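Local coordinates for protein O-phospho-L-seryl-tRNA:Cys-tRNA synthase (Methanocaldococcus jannaschii DSM 2661, PDB 5X6B) that probably converts O-phosphoserine attached to tRNA(Cys) into cysteine on the same tRNA, using a covalently bound pyridoxal phosphate cofactor, at residues I107-G121 with M257-E270. Sequence-based numbering, arbitrary orientation.
Sequences IAKFLNMDCARPTHG and MAASAPCGILAFSE
Strands 115-119 and 264-268 pair antiparallel, their axes 4.5 Å apart at closest approach, with C115-F268, R117-L266 and T119-G264 as hydrogen-bonded pairs and A116-A267 and P118-I265 as non-hydrogen-bonded ones. L266 N donates to R117 O at 2.8 Å, and R117 N returns the bond to L266 O.

On the face carrying C115, R117 and F268, the phenyl ring takes the contact from two directions: CB of C115 lies over one face in a CH-pi contact, 3.7 Å from the ring centroid, while CG of R117 comes in at the edge, 3.7 Å from CE2 of F268. A chi1 of 55° sets the ring between its own backbone N and carbonyl carbon and leans it across strand 115-119. Beyond it a bend at chi2 (-66°) turns the R117 chain back, bringing NH1 to A116 O, while NH2 forms a salt bridge with E287. At the end of the ladder, D114 OD2 accepts a nearly straight bond from E270 N (3.1 Å, 171°), and D114 OD1 forms a salt bridge with K242.

On the opposite face, that of A116, P118, I265 and A267, the C-terminal part of helix 100-111 and M113 beyond it pack on strand 264-268. CB of A267 meets L111 CD1 and M113 CG, the latter at 3.8 Å. I107 CG1 rests on CG1 of I265, while its CD1 meets CE of M257, from the loop before the strand, tip to tip at 3.6 Å.

Within the chain, strand 115-119 forms one edge of a seven-stranded mixed sheet, consistent with the large domain of a fold-type I pyridoxal phosphate enzyme. Strand 264-268 runs antiparallel to both its neighbours, separating 115-119 from 248-252, while helix 307-314 touches I107 and H120 reaches E124 of the second subunit.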
ATOM      1  N   ILE B 107      -6.815 -11.127 -11.607  1.00 64.49           N
ATOM      2  CA  ILE B 107      -5.456 -11.609 -11.401  1.00 72.04           C
ATOM      3  C   ILE B 107      -5.406 -13.118 -11.652  1.00 71.75           C
ATOM      4  O   ILE B 107      -4.346 -13.680 -11.930  1.00 65.17           O
ATOM      5  CB  ILE B 107      -4.939 -11.281  -9.977  1.00 65.26           C
ATOM      6  CG1 ILE B 107      -3.417 -11.399  -9.912  1.00 69.96           C
ATOM      7  CG2 ILE B 107      -5.572 -12.182  -8.944  1.00 71.47           C
ATOM      8  CD1 ILE B 107      -2.695 -10.375 -10.755  1.00 78.52           C
ATOM      9  N   ALA B 108      -6.565 -13.764 -11.573  1.00 68.49           N
ATOM     10  CA  ALA B 108      -6.660 -15.188 -11.858  1.00 69.35           C
ATOM     11  C   ALA B 108      -6.596 -15.434 -13.362  1.00 67.86           C
ATOM     12  O   ALA B 108      -5.847 -16.294 -13.825  1.00 67.57           O
ATOM     13  CB  ALA B 108      -7.936 -15.767 -11.274  1.00 72.77           C
ATOM     14  N   LYS B 109      -7.386 -14.677 -14.118  1.00 70.56           N
ATOM     15  CA  LYS B 109      -7.355 -14.761 -15.576  1.00 68.00           C
ATOM     16  C   LYS B 109      -5.960 -14.430 -16.086  1.00 71.49           C
ATOM     17  O   LYS B 109      -5.436 -15.098 -16.978  1.00 73.49           O
ATOM     18  CB  LYS B 109      -8.373 -13.810 -16.207  1.00 63.87           C
ATOM     19  CG  LYS B 109      -9.829 -14.139 -15.933  1.00 57.19           C
ATOM     20  CD  LYS B 109     -10.737 -13.173 -16.688  1.00 71.60           C
ATOM     21  CE  LYS B 109     -12.208 -13.465 -16.432  1.00 83.53           C
ATOM     22  NZ  LYS B 109     -13.100 -12.509 -17.149  1.00 90.46           N
ATOM     23  N   PHE B 110      -5.372 -13.392 -15.499  1.00 69.76           N
ATOM     24  CA  PHE B 110      -4.051 -12.904 -15.877  1.00 63.44           C
ATOM     25  C   PHE B 110      -2.998 -13.996 -15.760  1.00 68.43           C
ATOM     26  O   PHE B 110      -2.046 -14.032 -16.536  1.00 68.07           O
ATOM     27  CB  PHE B 110      -3.677 -11.701 -15.006  1.00 65.92           C
ATOM     28  CG  PHE B 110      -2.315 -11.132 -15.293  1.00 61.66           C
ATOM     29  CD1 PHE B 110      -2.047 -10.507 -16.501  1.00 56.81           C
ATOM     30  CD2 PHE B 110      -1.312 -11.189 -14.337  1.00 52.93           C
ATOM     31  CE1 PHE B 110      -0.800  -9.971 -16.762  1.00 44.94           C
ATOM     32  CE2 PHE B 110      -0.062 -10.651 -14.590  1.00 60.31           C
ATOM     33  CZ  PHE B 110       0.194 -10.042 -15.805  1.00 53.53           C
ATOM     34  N   LEU B 111      -3.182 -14.886 -14.790  1.00 69.33           N
ATOM     35  CA  LEU B 111      -2.257 -15.991 -14.573  1.00 60.23           C
ATOM     36  C   LEU B 111      -2.790 -17.283 -15.177  1.00 62.91           C
ATOM     37  O   LEU B 111      -2.127 -18.322 -15.131  1.00 58.38           O
ATOM     38  CB  LEU B 111      -2.005 -16.188 -13.080  1.00 68.65           C
ATOM     39  CG  LEU B 111      -1.411 -14.998 -12.337  1.00 62.18           C
ATOM     40  CD1 LEU B 111      -1.125 -15.372 -10.891  1.00 55.81           C
ATOM     41  CD2 LEU B 111      -0.155 -14.525 -13.039  1.00 64.46           C
ATOM     42  N   ASN B 112      -3.993 -17.203 -15.738  1.00 67.13           N
ATOM     43  CA  ASN B 112      -4.697 -18.367 -16.258  1.00 70.84           C
ATOM     44  C   ASN B 112      -4.778 -19.481 -15.216  1.00 71.77           C
ATOM     45  O   ASN B 112      -4.418 -20.625 -15.483  1.00 61.51           O
ATOM     46  CB  ASN B 112      -4.026 -18.879 -17.534  1.00 64.77           C
ATOM     47  CG  ASN B 112      -4.950 -19.741 -18.369  1.00 71.45           C
ATOM     48  OD1 ASN B 112      -6.171 -19.597 -18.310  1.00 63.21           O
ATOM     49  ND2 ASN B 112      -4.371 -20.646 -19.149  1.00 71.40           N
ATOM     50  N   MET B 113      -5.227 -19.123 -14.018  1.00 74.81           N
ATOM     51  CA  MET B 113      -5.473 -20.089 -12.955  1.00 72.22           C
ATOM     52  C   MET B 113      -6.935 -19.990 -12.530  1.00 58.82           C
ATOM     53  O   MET B 113      -7.615 -19.020 -12.859  1.00 59.09           O
ATOM     54  CB  MET B 113      -4.539 -19.850 -11.765  1.00 62.93           C
ATOM     55  CG  MET B 113      -3.060 -20.021 -12.084  1.00 63.69           C
ATOM     56  SD  MET B 113      -2.558 -21.739 -12.339  1.00 70.06           S
ATOM     57  CE  MET B 113      -2.745 -22.405 -10.691  1.00 64.93           C
ATOM     58  N   ASP B 114      -7.418 -20.999 -11.814  1.00 70.31           N
ATOM     59  CA  ASP B 114      -8.824 -21.052 -11.428  1.00 79.22           C
ATOM     60  C   ASP B 114      -9.162 -20.030 -10.349  1.00 70.74           C
ATOM     61  O   ASP B 114     -10.172 -19.332 -10.440  1.00 66.50           O
ATOM     62  CB  ASP B 114      -9.194 -22.457 -10.940  1.00 80.41           C
ATOM     63  CG  ASP B 114      -9.252 -23.474 -12.066  1.00 84.93           C
ATOM     64  OD1 ASP B 114      -9.548 -23.082 -13.217  1.00 76.20           O
ATOM     65  OD2 ASP B 114      -9.004 -24.670 -11.795  1.00 85.34           O
ATOM     66  N   CYS B 115      -8.312 -19.949  -9.330  1.00 60.86           N
ATOM     67  CA  CYS B 115      -8.589 -19.116  -8.169  1.00 58.85           C
ATOM     68  C   CYS B 115      -7.352 -18.333  -7.756  1.00 63.35           C
ATOM     69  O   CYS B 115      -6.244 -18.634  -8.199  1.00 61.95           O
ATOM     70  CB  CYS B 115      -9.065 -19.973  -6.995  1.00 77.61           C
ATOM     71  SG  CYS B 115     -10.230 -21.285  -7.421  1.00 80.83           S
ATOM     72  N   ALA B 116      -7.545 -17.338  -6.896  1.00 67.80           N
ATOM     73  CA  ALA B 116      -6.439 -16.544  -6.375  1.00 60.13           C
ATOM     74  C   ALA B 116      -6.763 -15.981  -4.994  1.00 56.01           C
ATOM     75  O   ALA B 116      -7.924 -15.739  -4.674  1.00 62.17           O
ATOM     76  CB  ALA B 116      -6.093 -15.415  -7.338  1.00 62.80           C
ATOM     77  N   ARG B 117      -5.732 -15.783  -4.180  1.00 58.94           N
ATOM     78  CA  ARG B 117      -5.893 -15.171  -2.863  1.00 64.26           C
ATOM     79  C   ARG B 117      -4.753 -14.199  -2.580  1.00 62.96           C
ATOM     80  O   ARG B 117      -3.609 -14.451  -2.962  1.00 65.41           O
ATOM     81  CB  ARG B 117      -5.954 -16.238  -1.762  1.00 57.25           C
ATOM     82  CG  ARG B 117      -7.261 -17.016  -1.693  1.00 59.26           C
ATOM     83  CD  ARG B 117      -8.424 -16.127  -1.287  1.00 61.92           C
ATOM     84  NE  ARG B 117      -9.670 -16.872  -1.109  1.00 57.69           N
ATOM     85  CZ  ARG B 117     -10.575 -17.069  -2.065  1.00 59.44           C
ATOM     86  NH1 ARG B 117     -10.381 -16.589  -3.286  1.00 52.98           N
ATOM     87  NH2 ARG B 117     -11.678 -17.754  -1.803  1.00 69.94           N
ATOM     88  N   PRO B 118      -5.063 -13.078  -1.912  1.00 57.19           N
ATOM     89  CA  PRO B 118      -4.037 -12.112  -1.512  1.00 58.60           C
ATOM     90  C   PRO B 118      -3.226 -12.617  -0.331  1.00 57.53           C
ATOM     91  O   PRO B 118      -3.781 -13.231   0.576  1.00 63.10           O
ATOM     92  CB  PRO B 118      -4.849 -10.878  -1.126  1.00 57.60           C
ATOM     93  CG  PRO B 118      -6.158 -11.431  -0.683  1.00 73.01           C
ATOM     94  CD  PRO B 118      -6.417 -12.624  -1.553  1.00 59.51           C
ATOM     95  N   THR B 119      -1.923 -12.362  -0.352  1.00 54.09           N
ATOM     96  CA  THR B 119      -1.030 -12.789   0.714  1.00 50.84           C
ATOM     97  C   THR B 119      -0.104 -11.652   1.126  1.00 44.48           C
ATOM     98  O   THR B 119      -0.092 -10.594   0.502  1.00 66.28           O
ATOM     99  CB  THR B 119      -0.169 -13.997   0.290  1.00 59.25           C
ATOM    100  OG1 THR B 119       0.625 -13.641  -0.850  1.00 62.17           O
ATOM    101  CG2 THR B 119      -1.046 -15.188  -0.060  1.00 60.63           C
ATOM    102  N   HIS B 120       0.678 -11.882   2.176  1.00 54.55           N
ATOM    103  CA  HIS B 120       1.687 -10.925   2.606  1.00 57.08           C
ATOM    104  C   HIS B 120       2.986 -11.131   1.836  1.00 57.19           C
ATOM    105  O   HIS B 120       4.048 -10.680   2.262  1.00 71.71           O
ATOM    106  CB  HIS B 120       1.946 -11.047   4.109  1.00 56.27           C
ATOM    107  CG  HIS B 120       0.734 -10.816   4.961  1.00 64.04           C
ATOM    108  ND1 HIS B 120      -0.014  -9.653   4.886  1.00 67.26           N
ATOM    109  CD2 HIS B 120       0.155 -11.573   5.909  1.00 69.05           C
ATOM    110  CE1 HIS B 120      -1.006  -9.722   5.748  1.00 73.14           C
ATOM    111  NE2 HIS B 120      -0.932 -10.877   6.391  1.00 68.90           N
ATOM    112  N   GLY B 121       2.902 -11.823   0.706  1.00 55.91           N
ATOM    113  CA  GLY B 121       4.079 -12.111  -0.092  1.00 61.43           C
ATOM    114  C   GLY B 121       4.166 -13.550  -0.569  1.00 65.48           C
ATOM    115  O   GLY B 121       3.278 -14.365  -0.304  1.00 62.29           O
ATOM    116  N   MET B 257       5.602  -6.844  -8.946  1.00 44.00           N
ATOM    117  CA  MET B 257       4.305  -6.325  -9.380  1.00 50.44           C
ATOM    118  C   MET B 257       4.100  -4.870  -8.969  1.00 46.70           C
ATOM    119  O   MET B 257       2.969  -4.432  -8.757  1.00 42.24           O
ATOM    120  CB  MET B 257       3.172  -7.192  -8.835  1.00 50.63           C
ATOM    121  CG  MET B 257       3.259  -8.639  -9.278  1.00 52.08           C
ATOM    122  SD  MET B 257       1.886  -9.647  -8.704  1.00 50.50           S
ATOM    123  CE  MET B 257       0.573  -9.091  -9.781  1.00 35.78           C
ATOM    124  N   ALA B 258       5.204  -4.134  -8.866  1.00 41.20           N
ATOM    125  CA  ALA B 258       5.174  -2.692  -8.627  1.00 54.36           C
ATOM    126  C   ALA B 258       4.271  -2.283  -7.462  1.00 55.51           C
ATOM    127  O   ALA B 258       3.560  -1.279  -7.547  1.00 49.31           O
ATOM    128  CB  ALA B 258       4.740  -1.971  -9.894  1.00 36.96           C
ATOM    129  N   ALA B 259       4.296  -3.060  -6.382  1.00 50.67           N
ATOM    130  CA  ALA B 259       3.467  -2.768  -5.214  1.00 47.34           C
ATOM    131  C   ALA B 259       4.323  -2.562  -3.973  1.00 48.22           C
ATOM    132  O   ALA B 259       5.517  -2.862  -3.972  1.00 48.90           O
ATOM    133  CB  ALA B 259       2.460  -3.883  -4.984  1.00 42.46           C
ATOM    134  N   SER B 260       3.711  -2.039  -2.916  1.00 55.63           N
ATOM    135  CA  SER B 260       4.417  -1.853  -1.652  1.00 56.59           C
ATOM    136  C   SER B 260       4.464  -3.160  -0.877  1.00 44.71           C
ATOM    137  O   SER B 260       3.530  -3.956  -0.937  1.00 56.54           O
ATOM    138  CB  SER B 260       3.744  -0.774  -0.803  1.00 59.43           C
ATOM    139  OG  SER B 260       3.663   0.452  -1.508  1.00 86.97           O
ATOM    140  N   ALA B 261       5.552  -3.375  -0.150  1.00 48.67           N
ATOM    141  CA  ALA B 261       5.665  -4.541   0.719  1.00 56.43           C
ATOM    142  C   ALA B 261       4.834  -4.345   1.987  1.00 54.73           C
ATOM    143  O   ALA B 261       4.675  -3.222   2.458  1.00 60.68           O
ATOM    144  CB  ALA B 261       7.126  -4.804   1.071  1.00 52.94           C
ATOM    145  N   PRO B 262       4.296  -5.440   2.541  1.00 64.05           N
ATOM    146  CA  PRO B 262       4.363  -6.785   1.973  1.00 54.03           C
ATOM    147  C   PRO B 262       3.038  -7.233   1.364  1.00 54.21           C
ATOM    148  O   PRO B 262       2.001  -7.201   2.028  1.00 55.34           O
ATOM    149  CB  PRO B 262       4.725  -7.638   3.184  1.00 60.91           C
ATOM    150  CG  PRO B 262       4.036  -6.942   4.329  1.00 47.86           C
ATOM    151  CD  PRO B 262       3.896  -5.477   3.959  1.00 67.27           C
ATOM    152  N   CYS B 263       3.074  -7.633   0.097  1.00 59.97           N
ATOM    153  CA  CYS B 263       1.905  -8.235  -0.530  1.00 48.94           C
ATOM    154  C   CYS B 263       2.336  -9.252  -1.578  1.00 54.82           C
ATOM    155  O   CYS B 263       3.505  -9.314  -1.963  1.00 51.82           O
ATOM    156  CB  CYS B 263       1.003  -7.174  -1.159  1.00 54.18           C
ATOM    157  SG  CYS B 263       1.605  -6.467  -2.703  1.00 61.52           S
ATOM    158  N   GLY B 264       1.378 -10.050  -2.031  1.00 48.65           N
ATOM    159  CA  GLY B 264       1.654 -11.130  -2.954  1.00 54.52           C
ATOM    160  C   GLY B 264       0.366 -11.813  -3.358  1.00 58.56           C
ATOM    161  O   GLY B 264      -0.716 -11.423  -2.923  1.00 56.64           O
ATOM    162  N   ILE B 265       0.479 -12.832  -4.201  1.00 54.97           N
ATOM    163  CA  ILE B 265      -0.692 -13.549  -4.684  1.00 56.26           C
ATOM    164  C   ILE B 265      -0.456 -15.046  -4.606  1.00 59.54           C
ATOM    165  O   ILE B 265       0.640 -15.524  -4.897  1.00 61.83           O
ATOM    166  CB  ILE B 265      -1.041 -13.152  -6.137  1.00 57.74           C
ATOM    167  CG1 ILE B 265      -1.469 -11.690  -6.201  1.00 47.29           C
ATOM    168  CG2 ILE B 265      -2.160 -14.024  -6.691  1.00 53.29           C
ATOM    169  CD1 ILE B 265      -2.733 -11.404  -5.425  1.00 55.96           C
ATOM    170  N   LEU B 266      -1.478 -15.780  -4.177  1.00 58.72           N
ATOM    171  CA  LEU B 266      -1.468 -17.231  -4.278  1.00 47.43           C
ATOM    172  C   LEU B 266      -2.576 -17.643  -5.229  1.00 49.09           C
ATOM    173  O   LEU B 266      -3.753 -17.424  -4.953  1.00 48.51           O
ATOM    174  CB  LEU B 266      -1.653 -17.890  -2.910  1.00 46.21           C
ATOM    175  CG  LEU B 266      -1.802 -19.418  -2.888  1.00 57.25           C
ATOM    176  CD1 LEU B 266      -0.604 -20.098  -3.538  1.00 55.15           C
ATOM    177  CD2 LEU B 266      -1.990 -19.925  -1.465  1.00 57.24           C
ATOM    178  N   ALA B 267      -2.193 -18.211  -6.367  1.00 48.32           N
ATOM    179  CA  ALA B 267      -3.169 -18.705  -7.325  1.00 59.83           C
ATOM    180  C   ALA B 267      -3.199 -20.222  -7.262  1.00 56.97           C
ATOM    181  O   ALA B 267      -2.173 -20.855  -7.017  1.00 51.53           O
ATOM    182  CB  ALA B 267      -2.842 -18.227  -8.728  1.00 50.78           C
ATOM    183  N   PHE B 268      -4.373 -20.806  -7.479  1.00 60.93           N
ATOM    184  CA  PHE B 268      -4.527 -22.249  -7.330  1.00 67.13           C
ATOM    185  C   PHE B 268      -5.740 -22.795  -8.077  1.00 65.91           C
ATOM    186  O   PHE B 268      -6.694 -22.069  -8.362  1.00 55.73           O
ATOM    187  CB  PHE B 268      -4.616 -22.620  -5.844  1.00 62.33           C
ATOM    188  CG  PHE B 268      -5.697 -21.885  -5.090  1.00 72.32           C
ATOM    189  CD1 PHE B 268      -6.977 -22.413  -4.996  1.00 75.13           C
ATOM    190  CD2 PHE B 268      -5.430 -20.676  -4.467  1.00 65.47           C
ATOM    191  CE1 PHE B 268      -7.969 -21.745  -4.301  1.00 76.78           C
ATOM    192  CE2 PHE B 268      -6.421 -20.001  -3.773  1.00 64.07           C
ATOM    193  CZ  PHE B 268      -7.691 -20.538  -3.691  1.00 74.47           C
ATOM    194  N   SER B 269      -5.691 -24.088  -8.385  1.00 75.91           N
ATOM    195  CA  SER B 269      -6.769 -24.760  -9.101  1.00 74.91           C
ATOM    196  C   SER B 269      -7.952 -25.055  -8.186  1.00 81.86           C
ATOM    197  O   SER B 269      -7.784 -25.198  -6.972  1.00 70.59           O
ATOM    198  CB  SER B 269      -6.262 -26.063  -9.718  1.00 85.48           C
ATOM    199  OG  SER B 269      -5.833 -26.966  -8.711  1.00 77.72           O
ATOM    200  N   GLU B 270      -9.140 -25.160  -8.779  1.00 70.84           N
ATOM    201  CA  GLU B 270     -10.355 -25.500  -8.038  1.00 72.49           C
ATOM    202  C   GLU B 270     -10.193 -26.792  -7.239  1.00 79.47           C
ATOM    203  O   GLU B 270     -10.801 -26.959  -6.179  1.00 88.10           O
ATOM    204  CB  GLU B 270     -11.542 -25.623  -8.998  1.00 62.47           C
ATOM    205  CG  GLU B 270     -12.861 -26.035  -8.343  1.00 87.30           C
ATOM    206  CD  GLU B 270     -13.436 -24.965  -7.424  1.00 94.72           C
ATOM    207  OE1 GLU B 270     -12.927 -23.824  -7.435  1.00115.90           O
ATOM    208  OE2 GLU B 270     -14.405 -25.265  -6.693  1.00 87.60           O
TER